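Local coordinates for dihydropyrimidinase (Brevibacillus agri, PDB 3SFW), which probably uses two zinc ions to catalyse the hydrolytic ring opening of dihydropyrimidines, at residues M1-T9 with Q18-E26; I43-G53 with A391-T399. One frame throughout, in Å; residues are numbered along the deposited sequence.

Contact 1 of 2, residues M1-T9 with Q18-E26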
loop_
_atom_site.group_PDB
_atom_site.type_symbol
_atom_site.label_atom_id
_atom_site.label_comp_id
_atom_site.label_asym_id
_atom_site.label_seq_id
_atom_site.Cartn_x
_atom_site.Cartn_y
_atom_site.Cartn_z
ATOM N N MET A 1 24.115 5.208 -50.971
ATOM C CA MET A 1 23.275 6.241 -51.609
ATOM C C MET A 1 22.523 7.166 -50.619
ATOM O O MET A 1 22.567 6.983 -49.382
ATOM C CB MET A 1 22.348 5.612 -52.671
ATOM C CG MET A 1 21.224 4.685 -52.175
ATOM S SD MET A 1 20.337 3.848 -53.591
ATOM C CE MET A 1 21.616 2.689 -54.139
ATOM N N LYS A 2 21.947 8.223 -51.168
ATOM C CA LYS A 2 21.184 9.161 -50.366
ATOM C C LYS A 2 19.712 8.950 -50.625
ATOM O O LYS A 2 19.274 8.714 -51.771
ATOM C CB LYS A 2 21.575 10.603 -50.677
ATOM C CG LYS A 2 22.975 10.970 -50.202
ATOM C CD LYS A 2 23.491 12.206 -50.942
ATOM C CE LYS A 2 22.872 13.468 -50.403
ATOM N NZ LYS A 2 23.658 14.691 -50.795
ATOM N N LYS A 3 18.921 9.101 -49.572
ATOM C CA LYS A 3 17.474 9.003 -49.684
ATOM C C LYS A 3 16.847 10.179 -48.955
ATOM O O LYS A 3 17.257 10.498 -47.844
ATOM C CB LYS A 3 16.978 7.691 -49.052
ATOM C CG LYS A 3 17.471 6.410 -49.819
ATOM C CD LYS A 3 16.972 5.146 -49.107
ATOM C CE LYS A 3 17.458 3.842 -49.829
ATOM N NZ LYS A 3 18.958 3.639 -49.841
ATOM N N TRP A 4 15.876 10.814 -49.593
ATOM C CA TRP A 4 15.243 12.022 -49.081
ATOM C C TRP A 4 13.769 11.709 -48.894
ATOM O O TRP A 4 13.011 11.583 -49.873
ATOM C CB TRP A 4 15.408 13.139 -50.127
ATOM C CG TRP A 4 15.040 14.534 -49.708
ATOM C CD1 TRP A 4 14.814 15.007 -48.440
ATOM C CD2 TRP A 4 14.907 15.654 -50.586
ATOM N NE1 TRP A 4 14.502 16.361 -48.494
ATOM C CE2 TRP A 4 14.552 16.774 -49.800
ATOM C CE3 TRP A 4 15.076 15.824 -51.972
ATOM C CZ2 TRP A 4 14.374 18.060 -50.358
ATOM C CZ3 TRP A 4 14.859 17.083 -52.527
ATOM C CH2 TRP A 4 14.517 18.186 -51.721
ATOM N N ILE A 5 13.379 11.438 -47.642
ATOM C CA ILE A 5 12.017 11.081 -47.340
ATOM C C ILE A 5 11.218 12.355 -47.091
ATOM O O ILE A 5 11.460 13.081 -46.074
ATOM C CB ILE A 5 11.913 10.161 -46.095
ATOM C CG1 ILE A 5 12.906 8.984 -46.172
ATOM C CG2 ILE A 5 10.502 9.698 -45.877
ATOM C CD1 ILE A 5 12.940 8.113 -44.846
ATOM N N ARG A 6 10.275 12.631 -47.984
ATOM C CA ARG A 6 9.578 13.951 -48.002
ATOM C C ARG A 6 8.096 13.904 -47.659
ATOM O O ARG A 6 7.390 12.931 -47.965
ATOM C CB ARG A 6 9.720 14.604 -49.388
ATOM C CG ARG A 6 11.171 14.742 -49.865
ATOM C CD ARG A 6 11.230 15.733 -51.009
ATOM N NE ARG A 6 10.923 17.073 -50.510
ATOM C CZ ARG A 6 10.868 18.161 -51.275
ATOM N NH1 ARG A 6 11.070 18.061 -52.581
ATOM N NH2 ARG A 6 10.603 19.345 -50.728
ATOM N N ASN A 7 7.628 14.957 -46.994
ATOM C CA ASN A 7 6.197 15.183 -46.833
ATOM C C ASN A 7 5.531 14.328 -45.764
ATOM O O ASN A 7 4.305 14.253 -45.737
ATOM C CB ASN A 7 5.445 14.958 -48.162
ATOM C CG ASN A 7 6.036 15.739 -49.312
ATOM O OD1 ASN A 7 6.420 16.904 -49.147
ATOM N ND2 ASN A 7 6.114 15.103 -50.511
ATOM N N GLY A 8 6.329 13.694 -44.908
ATOM C CA GLY A 8 5.794 12.851 -43.832
ATOM C C GLY A 8 5.780 13.595 -42.492
ATOM O O GLY A 8 6.253 14.750 -42.409
ATOM N N THR A 9 5.180 12.959 -41.486
ATOM C CA THR A 9 5.160 13.473 -40.092
ATOM C C THR A 9 6.021 12.576 -39.205
ATOM O O THR A 9 5.743 11.385 -39.067
ATOM C CB THR A 9 3.756 13.500 -39.581
ATOM O OG1 THR A 9 2.964 14.282 -40.477
ATOM C CG2 THR A 9 3.674 14.124 -38.150
ATOM N N GLN A 18 6.297 18.007 -38.851
ATOM C CA GLN A 18 6.362 17.757 -40.281
ATOM C C GLN A 18 7.699 18.229 -40.814
ATOM O O GLN A 18 8.064 19.395 -40.659
ATOM C CB GLN A 18 5.194 18.474 -40.952
ATOM C CG GLN A 18 3.921 17.693 -40.785
ATOM C CD GLN A 18 2.726 18.558 -40.487
ATOM O OE1 GLN A 18 2.059 19.060 -41.402
ATOM N NE2 GLN A 18 2.413 18.716 -39.188
ATOM N N ALA A 19 8.505 17.318 -41.324
ATOM C CA ALA A 19 9.742 17.722 -41.957
ATOM C C ALA A 19 10.200 16.590 -42.830
ATOM O O ALA A 19 9.664 15.471 -42.729
ATOM C CB ALA A 19 10.828 18.016 -40.899
ATOM N N ASP A 20 11.200 16.872 -43.660
ATOM C CA ASP A 20 11.838 15.832 -44.459
ATOM C C ASP A 20 13.064 15.259 -43.760
ATOM O O ASP A 20 13.757 15.944 -42.988
ATOM C CB ASP A 20 12.236 16.385 -45.811
ATOM C CG ASP A 20 11.046 16.938 -46.599
ATOM O OD1 ASP A 20 9.871 16.665 -46.263
ATOM O OD2 ASP A 20 11.325 17.703 -47.531
ATOM N N VAL A 21 13.387 14.022 -44.083
ATOM C CA VAL A 21 14.556 13.364 -43.480
ATOM C C VAL A 21 15.501 12.947 -44.580
ATOM O O VAL A 21 15.085 12.296 -45.538
ATOM C CB VAL A 21 14.104 12.118 -42.670
ATOM C CG1 VAL A 21 15.306 11.332 -42.115
ATOM C CG2 VAL A 21 13.182 12.557 -41.520
ATOM N N LEU A 22 16.770 13.325 -44.432
ATOM C CA LEU A 22 17.811 12.959 -45.386
ATOM C C LEU A 22 18.728 11.887 -44.827
ATOM O O LEU A 22 19.310 12.044 -43.728
ATOM C CB LEU A 22 18.643 14.204 -45.764
ATOM C CG LEU A 22 19.791 13.939 -46.760
ATOM C CD1 LEU A 22 19.138 13.435 -48.069
ATOM C CD2 LEU A 22 20.510 15.299 -47.003
ATOM N N ILE A 23 18.803 10.766 -45.551
ATOM C CA ILE A 23 19.670 9.657 -45.188
ATOM C C ILE A 23 20.859 9.639 -46.135
ATOM O O ILE A 23 20.696 9.908 -47.317
ATOM C CB ILE A 23 18.890 8.324 -45.382
ATOM C CG1 ILE A 23 17.706 8.251 -44.396
ATOM C CG2 ILE A 23 19.814 7.101 -45.125
ATOM C CD1 ILE A 23 16.670 7.164 -44.762
ATOM N N ASP A 24 22.057 9.402 -45.610
ATOM C CA ASP A 24 23.250 9.241 -46.476
ATOM C C ASP A 24 23.943 7.981 -46.013
ATOM O O ASP A 24 24.346 7.873 -44.863
ATOM C CB ASP A 24 24.192 10.452 -46.347
ATOM C CG ASP A 24 25.348 10.432 -47.381
ATOM O OD1 ASP A 24 25.452 9.489 -48.175
ATOM O OD2 ASP A 24 26.114 11.403 -47.428
ATOM N N GLY A 25 23.888 6.934 -46.831
ATOM C CA GLY A 25 24.479 5.694 -46.390
ATOM C C GLY A 25 23.571 5.040 -45.328
ATOM O O GLY A 25 22.394 4.847 -45.576
ATOM N N GLU A 26 24.127 4.742 -44.155
ATOM C CA GLU A 26 23.389 3.956 -43.135
ATOM C C GLU A 26 22.674 4.851 -42.112
ATOM O O GLU A 26 21.964 4.336 -41.250
ATOM C CB GLU A 26 24.342 3.031 -42.405
ATOM C CG GLU A 26 25.032 1.988 -43.323
ATOM C CD GLU A 26 25.556 0.808 -42.532
ATOM O OE1 GLU A 26 26.131 1.009 -41.470
ATOM O OE2 GLU A 26 25.318 -0.316 -42.946
HETATM O O HOH W 1 21.083 4.922 -48.121
HETATM O O HOH W 2 13.516 18.980 -46.922
HETATM O O HOH W 3 9.161 13.307 -44.431
HETATM O O HOH W 4 8.577 18.349 -48.615
#
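An antiparallel beta ladder joins strand 2-6 to strand 20-24, with Lys-3 facing Ile-23 and Ile-5 facing Val-21 as hydrogen-bonded pairs. The strand axes run at 168° to each other, and the amide N of Ile-23 meets Lys-3 O at 2.8 Å in an almost straight bond. Beyond the ladder, Gly-25 N donates to Met-1 O, in a backbone conformation of positive phi that favours glycine. At the other end, Asp-20 turns its carboxylate back onto the first strand. Its OD1 accepts the backbone N of Asn-7 at 2.9 Å, while OD2 forms a salt bridge with Arg-6 NE at 3.1 Å. Both donors stand out of the carboxylate plane, which lies 80° from the guanidinium plane. The Arg-6 chain bends at chi3 (68°), laying the guanidinium against Trp-4; Arg-6 CD sits 3.6 Å above the indole plane, over its centre. The indole NE1 reaches Asp-20 OD2 through a water that accepts from the ring and donates to the carboxylate. These strands lie at the middle of a four-stranded mixed sheet, between strands 27-32 and 41-44, in the small beta domain that accompanies the amidohydrolase barrel. On the face shared by Lys-3, Ile-5, Val-21 and Ile-23, the CD1 methyls of Ile-5 and Ile-23 meet at 3.8 Å. On the face bearing Trp-4, Leu-22 CD1 lies 4.3 Å from Trp-4 CB. With an alanine here in place of Asp-20, the Asn-7 amide is likely to lose its acceptor and the Arg-6 guanidinium the charge that fixes it beside the indole. Where the ladder breaks, one water bridges Ile-5 O, Gly-8 N and Ala-19 O.

Contact 2 of 2, residues I43-G53 with A391-T399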
loop_
_atom_site.group_PDB
_atom_site.type_symbol
_atom_site.label_atom_id
_atom_site.label_comp_id
_atom_site.label_asym_id
_atom_site.label_seq_id
_atom_site.Cartn_x
_atom_site.Cartn_y
_atom_site.Cartn_z
ATOM N N ILE A 43 11.675 9.738 -51.597
ATOM C CA ILE A 43 10.662 8.808 -51.096
ATOM C C ILE A 43 9.485 9.641 -50.612
ATOM O O ILE A 43 9.622 10.488 -49.696
ATOM C CB ILE A 43 11.199 7.992 -49.863
ATOM C CG1 ILE A 43 12.570 7.350 -50.133
ATOM C CG2 ILE A 43 10.189 6.948 -49.402
ATOM C CD1 ILE A 43 12.684 6.644 -51.420
ATOM N N ASP A 44 8.333 9.418 -51.213
ATOM C CA ASP A 44 7.141 10.184 -50.870
ATOM C C ASP A 44 6.400 9.605 -49.642
ATOM O O ASP A 44 5.835 8.511 -49.706
ATOM C CB ASP A 44 6.223 10.231 -52.102
ATOM C CG ASP A 44 4.978 11.059 -51.883
ATOM O OD1 ASP A 44 4.801 11.634 -50.797
ATOM O OD2 ASP A 44 4.154 11.141 -52.814
ATOM N N ALA A 45 6.427 10.337 -48.517
ATOM C CA ALA A 45 5.775 9.881 -47.275
ATOM C C ALA A 45 4.506 10.662 -46.945
ATOM O O ALA A 45 4.037 10.644 -45.812
ATOM C CB ALA A 45 6.771 9.936 -46.086
ATOM N N THR A 46 3.869 11.245 -47.973
ATOM C CA THR A 46 2.581 11.904 -47.789
ATOM C C THR A 46 1.579 10.985 -47.119
ATOM O O THR A 46 1.371 9.835 -47.560
ATOM C CB THR A 46 1.980 12.397 -49.183
ATOM O OG1 THR A 46 2.923 13.237 -49.842
ATOM C CG2 THR A 46 0.699 13.197 -48.971
ATOM N N GLY A 47 0.936 11.481 -46.055
ATOM C CA GLY A 47 -0.098 10.717 -45.349
ATOM C C GLY A 47 0.451 9.657 -44.382
ATOM O O GLY A 47 -0.309 8.915 -43.760
ATOM N N TYR A 48 1.765 9.591 -44.257
ATOM C CA TYR A 48 2.366 8.607 -43.319
ATOM C C TYR A 48 2.977 9.302 -42.109
ATOM O O TYR A 48 3.503 10.442 -42.212
ATOM C CB TYR A 48 3.483 7.792 -44.009
ATOM C CG TYR A 48 3.056 7.036 -45.273
ATOM C CD1 TYR A 48 1.734 6.614 -45.474
ATOM C CD2 TYR A 48 3.982 6.799 -46.276
ATOM C CE1 TYR A 48 1.377 5.909 -46.661
ATOM C CE2 TYR A 48 3.639 6.112 -47.425
ATOM C CZ TYR A 48 2.354 5.684 -47.618
ATOM O OH TYR A 48 2.077 4.957 -48.774
ATOM N N TYR A 49 3.051 8.557 -41.018
ATOM C CA TYR A 49 4.036 8.800 -39.982
ATOM C C TYR A 49 5.408 8.154 -40.326
ATOM O O TYR A 49 5.466 7.057 -40.886
ATOM C CB TYR A 49 3.582 8.171 -38.660
ATOM C CG TYR A 49 2.408 8.848 -38.018
ATOM C CD1 TYR A 49 2.407 10.233 -37.809
ATOM C CD2 TYR A 49 1.286 8.106 -37.620
ATOM C CE1 TYR A 49 1.310 10.843 -37.212
ATOM C CE2 TYR A 49 0.193 8.711 -37.019
ATOM C CZ TYR A 49 0.187 10.078 -36.883
ATOM O OH TYR A 49 -0.882 10.657 -36.239
ATOM N N LEU A 50 6.492 8.849 -39.989
ATOM C CA LEU A 50 7.829 8.232 -39.935
ATOM C C LEU A 50 8.063 7.887 -38.468
ATOM O O LEU A 50 8.175 8.795 -37.623
ATOM C CB LEU A 50 8.918 9.212 -40.377
ATOM C CG LEU A 50 9.034 9.581 -41.852
ATOM C CD1 LEU A 50 7.811 10.159 -42.372
ATOM C CD2 LEU A 50 10.244 10.483 -42.168
ATOM N N LEU A 51 8.180 6.598 -38.178
ATOM C CA LEU A 51 8.423 6.104 -36.800
ATOM C C LEU A 51 9.818 5.557 -36.698
ATOM O O LEU A 51 10.299 4.946 -37.652
ATOM C CB LEU A 51 7.442 4.978 -36.475
ATOM C CG LEU A 51 5.958 5.333 -36.672
ATOM C CD1 LEU A 51 5.064 4.122 -36.396
ATOM C CD2 LEU A 51 5.583 6.492 -35.744
ATOM N N PRO A 52 10.478 5.713 -35.534
ATOM C CA PRO A 52 11.687 4.900 -35.322
ATOM C C PRO A 52 11.307 3.423 -35.389
ATOM O O PRO A 52 10.258 3.029 -34.855
ATOM C CB PRO A 52 12.137 5.274 -33.880
ATOM C CG PRO A 52 11.459 6.631 -33.608
ATOM C CD PRO A 52 10.102 6.477 -34.329
ATOM N N GLY A 53 12.137 2.612 -36.025
ATOM C CA GLY A 53 11.776 1.194 -36.181
ATOM C C GLY A 53 11.551 0.617 -34.811
ATOM O O GLY A 53 12.317 0.894 -33.890
ATOM N N ALA A 391 19.532 4.780 -39.831
ATOM C CA ALA A 391 18.323 5.126 -40.513
ATOM C C ALA A 391 17.412 3.892 -40.482
ATOM O O ALA A 391 17.256 3.206 -41.489
ATOM C CB ALA A 391 18.674 5.518 -41.971
ATOM N N ASP A 392 16.814 3.647 -39.321
ATOM C CA ASP A 392 15.941 2.489 -39.098
ATOM C C ASP A 392 14.560 3.102 -38.883
ATOM O O ASP A 392 14.274 3.719 -37.819
ATOM C CB ASP A 392 16.352 1.736 -37.814
ATOM C CG ASP A 392 17.611 0.887 -37.972
ATOM O OD1 ASP A 392 18.438 1.135 -38.899
ATOM O OD2 ASP A 392 17.817 0.048 -37.066
ATOM N N ILE A 393 13.781 3.145 -39.957
ATOM C CA ILE A 393 12.623 3.993 -40.016
ATOM C C ILE A 393 11.455 3.213 -40.624
ATOM O O ILE A 393 11.629 2.460 -41.584
ATOM C CB ILE A 393 12.935 5.241 -40.899
ATOM C CG1 ILE A 393 14.031 6.057 -40.221
ATOM C CG2 ILE A 393 11.609 6.124 -41.135
ATOM C CD1 ILE A 393 14.573 7.190 -41.094
ATOM N N VAL A 394 10.262 3.443 -40.083
ATOM C CA VAL A 394 9.038 2.830 -40.604
ATOM C C VAL A 394 8.150 3.913 -41.182
ATOM O O VAL A 394 7.897 4.935 -40.524
ATOM C CB VAL A 394 8.287 2.091 -39.482
ATOM C CG1 VAL A 394 6.968 1.532 -40.006
ATOM C CG2 VAL A 394 9.168 0.962 -38.940
ATOM N N LEU A 395 7.658 3.700 -42.414
ATOM C CA LEU A 395 6.623 4.543 -42.951
ATOM C C LEU A 395 5.290 3.875 -42.640
ATOM O O LEU A 395 5.046 2.744 -43.091
ATOM C CB LEU A 395 6.792 4.684 -44.480
ATOM C CG LEU A 395 8.090 5.333 -44.987
ATOM C CD1 LEU A 395 7.914 5.828 -46.432
ATOM C CD2 LEU A 395 8.592 6.379 -44.122
ATOM N N PHE A 396 4.477 4.527 -41.791
ATOM C CA PHE A 396 3.289 3.886 -41.204
ATOM C C PHE A 396 2.039 4.690 -41.590
ATOM O O PHE A 396 2.002 5.937 -41.422
ATOM C CB PHE A 396 3.451 3.858 -39.668
ATOM C CG PHE A 396 2.353 3.128 -38.957
ATOM C CD1 PHE A 396 2.422 1.730 -38.781
ATOM C CD2 PHE A 396 1.305 3.835 -38.368
ATOM C CE1 PHE A 396 1.406 1.049 -38.110
ATOM C CE2 PHE A 396 0.309 3.156 -37.643
ATOM C CZ PHE A 396 0.365 1.777 -37.510
ATOM N N ASP A 397 1.062 4.015 -42.205
ATOM C CA ASP A 397 -0.198 4.655 -42.586
ATOM C C ASP A 397 -1.289 4.392 -41.549
ATOM O O ASP A 397 -1.781 3.286 -41.401
ATOM C CB ASP A 397 -0.640 4.210 -43.993
ATOM C CG ASP A 397 -1.872 4.956 -44.498
ATOM O OD1 ASP A 397 -2.585 5.554 -43.679
ATOM O OD2 ASP A 397 -2.134 4.927 -45.737
ATOM N N PRO A 398 -1.587 5.407 -40.725
ATOM C CA PRO A 398 -2.467 5.180 -39.566
ATOM C C PRO A 398 -3.958 5.004 -39.965
ATOM O O PRO A 398 -4.789 4.627 -39.129
ATOM C CB PRO A 398 -2.269 6.463 -38.739
ATOM C CG PRO A 398 -1.958 7.527 -39.800
ATOM C CD PRO A 398 -1.151 6.819 -40.850
ATOM N N THR A 399 -4.285 5.264 -41.228
ATOM C CA THR A 399 -5.721 5.299 -41.656
ATOM C C THR A 399 -6.256 3.956 -42.192
ATOM O O THR A 399 -7.466 3.727 -42.220
ATOM C CB THR A 399 -5.952 6.376 -42.756
ATOM O OG1 THR A 399 -5.290 6.001 -43.958
ATOM C CG2 THR A 399 -5.436 7.712 -42.294
HETATM O O HOH W 5 -2.833 8.426 -44.459
#
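Leu-51 and Val-394, with Tyr-49 and Phe-396, form the two hydrogen-bonded pairs of an antiparallel ladder between strands 49-52 and 393-397. Tyr-49 N to Phe-396 O and Phe-396 N to Tyr-49 O, like Leu-51 N to Val-394 O and Val-394 N to Leu-51 O, each span 2.9 Å, and each donor lies in the plane of its carbonyl. A fifth, Gly-53 N to Asp-392 O, extends the pairing with the donor 52° out of that plane. The axes of these short segments make 146°, a twist away from strictly antiparallel.

The packing is densest round Leu-395. Its CD1 reaches Ile-43 CG2 at 3.9 Å, its CB meets Tyr-48 CD2, and its CD2 touches Leu-50 CG, the two leucines lying side by side. On the other face, Leu-51 CD1 presses on Phe-396 CB at 3.7 Å; Phe-396 CG, anti to the backbone N (chi1 -175°), also comes within 3.9 Å of Leu-51 CD1. Tyr-49 crosses Pro-398 at about a right angle, Tyr-49 CE2 to Pro-398 CG 3.7 Å.

Toward the type II turn from Ala-45 to Tyr-48, the contact becomes more polar and more exposed. One water donates to both Gly-47 O and Asp-397 OD1, and that oxygen also takes the N and OG1 of Thr-399, closing an Asx turn. Asp-397 OD2 lies at the Tyr-48 ring edge, 3.8 Å from Tyr-48 CE1.

Outside the pair, strand 9-11 flanks Tyr-49 and Leu-50, strand 422-432 lies against Val-394 and Phe-396, and helix 361-376 covers Tyr-49, Leu-51 and Pro-52.

Contacts 1 and 2 adjoin, their centres about 11 Å apart, and are joined by both backbone and side chains. Arg-6 N lies 2.8 Å from Ile-43 O, a probable hydrogen bond that places strand 41-44 beside strand 2-6. Thr-9 O and Leu-50 N are equally close and probably bonded too, linking the end of segment 1-9 to strand 49-59. Val-21 CG2 packs on Leu-50 CD2 at 3.7 Å. Neither contact supplies a zinc ligand, but strand 49-59 runs on from contact 2 to His-58, and His-60 follows just after it; both bind one of the zinc ions, so the same stretch of chain leads from the beta domain to the metal site.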